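Local coordinates for protein putative pyridoxal phosphate-dependent transferase (Clostridium difficile, PDB 4DQ6) that probably acts as a pyridoxal-5'-phosphate-dependent enzyme of the aminotransferase class I and II family and holds this cofactor in its pocket, at residues 78-83 with 249-254. Residues are numbered along the deposited sequence; the frame is centred on the assembly and turned at random.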
loop_
_atom_site.group_PDB
_atom_site.type_symbol
_atom_site.label_atom_id
_atom_site.label_comp_id
_atom_site.label_asym_id
_atom_site.label_seq_id
_atom_site.Cartn_x
_atom_site.Cartn_y
_atom_site.Cartn_z
ATOM N N ASN A 78 14.455 6.602 17.598
ATOM C CA ASN A 78 14.802 7.827 18.312
ATOM C C ASN A 78 13.626 8.630 18.757
ATOM O O ASN A 78 13.607 9.143 19.855
ATOM C CB ASN A 78 15.746 8.661 17.437
ATOM C CG ASN A 78 17.088 7.973 17.260
ATOM O OD1 ASN A 78 17.465 7.077 18.076
ATOM N ND2 ASN A 78 17.825 8.338 16.208
ATOM N N TRP A 79 12.595 8.725 17.921
ATOM C CA TRP A 79 11.307 9.331 18.362
ATOM C C TRP A 79 10.703 8.678 19.565
ATOM O O TRP A 79 10.322 9.309 20.536
ATOM C CB TRP A 79 10.326 9.245 17.205
ATOM C CG TRP A 79 9.063 10.006 17.451
ATOM C CD1 TRP A 79 7.802 9.500 17.755
ATOM C CD2 TRP A 79 8.854 11.442 17.252
ATOM N NE1 TRP A 79 6.891 10.511 17.842
ATOM C CE2 TRP A 79 7.467 11.705 17.514
ATOM C CE3 TRP A 79 9.691 12.520 16.930
ATOM C CZ2 TRP A 79 6.931 13.000 17.442
ATOM C CZ3 TRP A 79 9.138 13.784 16.807
ATOM C CH2 TRP A 79 7.787 14.020 17.100
ATOM N N LEU A 80 10.589 7.357 19.540
ATOM C CA LEU A 80 9.918 6.695 20.624
ATOM C C LEU A 80 10.695 6.879 21.941
ATOM O O LEU A 80 10.080 6.981 23.010
ATOM C CB LEU A 80 9.762 5.206 20.319
ATOM C CG LEU A 80 8.842 4.824 19.161
ATOM C CD1 LEU A 80 8.675 3.296 18.971
ATOM C CD2 LEU A 80 7.540 5.533 19.168
ATOM N N TYR A 81 12.021 6.868 21.887
ATOM C CA TYR A 81 12.753 7.187 23.095
ATOM C C TYR A 81 12.619 8.645 23.556
ATOM O O TYR A 81 12.328 8.887 24.711
ATOM C CB TYR A 81 14.241 6.793 23.020
ATOM C CG TYR A 81 14.868 6.967 24.375
ATOM C CD1 TYR A 81 14.595 6.081 25.393
ATOM C CD2 TYR A 81 15.656 8.056 24.651
ATOM C CE1 TYR A 81 15.123 6.259 26.650
ATOM C CE2 TYR A 81 16.189 8.240 25.903
ATOM C CZ TYR A 81 15.920 7.340 26.892
ATOM O OH TYR A 81 16.442 7.544 28.136
ATOM N N ARG A 82 12.779 9.590 22.635
ATOM C CA ARG A 82 12.767 11.021 22.980
ATOM C C ARG A 82 11.429 11.441 23.536
ATOM O O ARG A 82 11.341 12.187 24.488
ATOM C CB ARG A 82 12.867 11.901 21.732
ATOM C CG ARG A 82 14.070 11.781 20.844
ATOM C CD ARG A 82 14.475 13.169 20.390
ATOM N NE ARG A 82 13.636 13.844 19.395
ATOM C CZ ARG A 82 13.400 13.411 18.162
ATOM N NH1 ARG A 82 13.843 12.240 17.762
ATOM N NH2 ARG A 82 12.689 14.142 17.340
ATOM N N ARG A 83 10.391 11.005 22.847
ATOM C CA ARG A 83 9.049 11.449 23.145
ATOM C C ARG A 83 8.351 10.649 24.222
ATOM O O ARG A 83 7.593 11.200 24.980
ATOM C CB ARG A 83 8.199 11.468 21.873
ATOM C CG ARG A 83 8.811 12.260 20.727
ATOM C CD ARG A 83 8.733 13.767 20.929
ATOM N NE ARG A 83 7.373 14.256 21.155
ATOM C CZ ARG A 83 7.081 15.514 21.456
ATOM N NH1 ARG A 83 8.047 16.404 21.570
ATOM N NH2 ARG A 83 5.831 15.887 21.632
ATOM N N TYR A 249 3.953 1.664 11.205
ATOM C CA TYR A 249 4.863 0.626 11.659
ATOM C C TYR A 249 4.233 -0.151 12.804
ATOM O O TYR A 249 3.355 0.361 13.496
ATOM C CB TYR A 249 6.254 1.191 12.007
ATOM C CG TYR A 249 6.237 2.324 12.998
ATOM C CD1 TYR A 249 6.120 3.642 12.528
ATOM C CD2 TYR A 249 6.346 2.132 14.395
ATOM C CE1 TYR A 249 6.122 4.721 13.368
ATOM C CE2 TYR A 249 6.349 3.248 15.249
ATOM C CZ TYR A 249 6.206 4.525 14.719
ATOM O OH TYR A 249 6.207 5.595 15.593
ATOM N N VAL A 250 4.712 -1.384 12.982
ATOM C CA VAL A 250 4.345 -2.241 14.049
ATOM C C VAL A 250 5.596 -2.567 14.824
ATOM O O VAL A 250 6.657 -2.863 14.240
ATOM C CB VAL A 250 3.733 -3.491 13.413
ATOM C CG1 VAL A 250 3.040 -4.312 14.510
ATOM C CG2 VAL A 250 2.703 -3.184 12.347
ATOM N N VAL A 251 5.434 -2.653 16.141
ATOM C CA VAL A 251 6.556 -2.931 17.029
ATOM C C VAL A 251 6.270 -4.328 17.599
ATOM O O VAL A 251 5.288 -4.501 18.401
ATOM C CB VAL A 251 6.718 -1.932 18.180
ATOM C CG1 VAL A 251 7.911 -2.341 19.025
ATOM C CG2 VAL A 251 6.839 -0.507 17.623
ATOM N N LEU A 252 7.121 -5.310 17.279
ATOM C CA LEU A 252 6.894 -6.699 17.745
ATOM C C LEU A 252 8.178 -7.206 18.459
ATOM O O LEU A 252 9.100 -7.718 17.847
ATOM C CB LEU A 252 6.489 -7.572 16.577
ATOM C CG LEU A 252 5.425 -7.096 15.627
ATOM C CD1 LEU A 252 6.059 -6.482 14.363
ATOM C CD2 LEU A 252 4.494 -8.244 15.276
ATOM N N PRO A 253 8.198 -7.053 19.790
ATOM C CA PRO A 253 9.365 -7.485 20.587
ATOM C C PRO A 253 9.554 -8.994 20.648
ATOM O O PRO A 253 10.645 -9.441 20.970
ATOM C CB PRO A 253 9.062 -6.906 21.980
ATOM C CG PRO A 253 8.121 -5.779 21.724
ATOM C CD PRO A 253 7.246 -6.283 20.611
ATOM N N ASP A 254 8.515 -9.762 20.380
ATOM C CA ASP A 254 8.630 -11.224 20.361
ATOM C C ASP A 254 8.944 -11.680 18.939
ATOM O O ASP A 254 8.187 -11.439 18.001
ATOM C CB ASP A 254 7.346 -11.839 20.914
ATOM C CG ASP A 254 7.405 -13.354 20.982
ATOM O OD1 ASP A 254 7.963 -13.990 20.107
ATOM O OD2 ASP A 254 6.884 -13.939 21.943
#
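L80 meets Y249 and V251 with the two branches of its fork. CD2 lies 3.8 Å from the phenol oxygen OH of Y249, while CD1 reaches obliquely to the ring at CE2 (4.4 Å) and touches CG2 of V251, also at 4.4 Å. The leucine and the tyrosine lie alongside one another, pointing opposite ways, each running toward the other's backbone. Leucine suits this place because one forked chain can lie against the phenol ring and its oxygen and still touch the valine methyl. Tyrosine supplies length: with CG lodged between its backbone N and carbonyl carbon (chi1 54°), the ring is turned toward the helix and the hydroxyl comes up to L80 CD2. Y249 and V251, two residues apart on strand 248-251, both project toward helix 70-84, and the strand belongs to the seven-stranded mixed sheet of the PLP-dependent aminotransferase fold, where it is the antiparallel member flanked by 230-234 and 93-96. M234 and L93 extend the apolar lining beside Y249, whose buried hydroxyl is hydrogen-bonded to Y285 OH. W79, the residue before L80, also contacts the Y285 ring and bonds D208 through NE1; one turn on, R83 CG sits 3.5 Å above the centre of the indole, while its guanidinium forms salt bridges with E289 and E293.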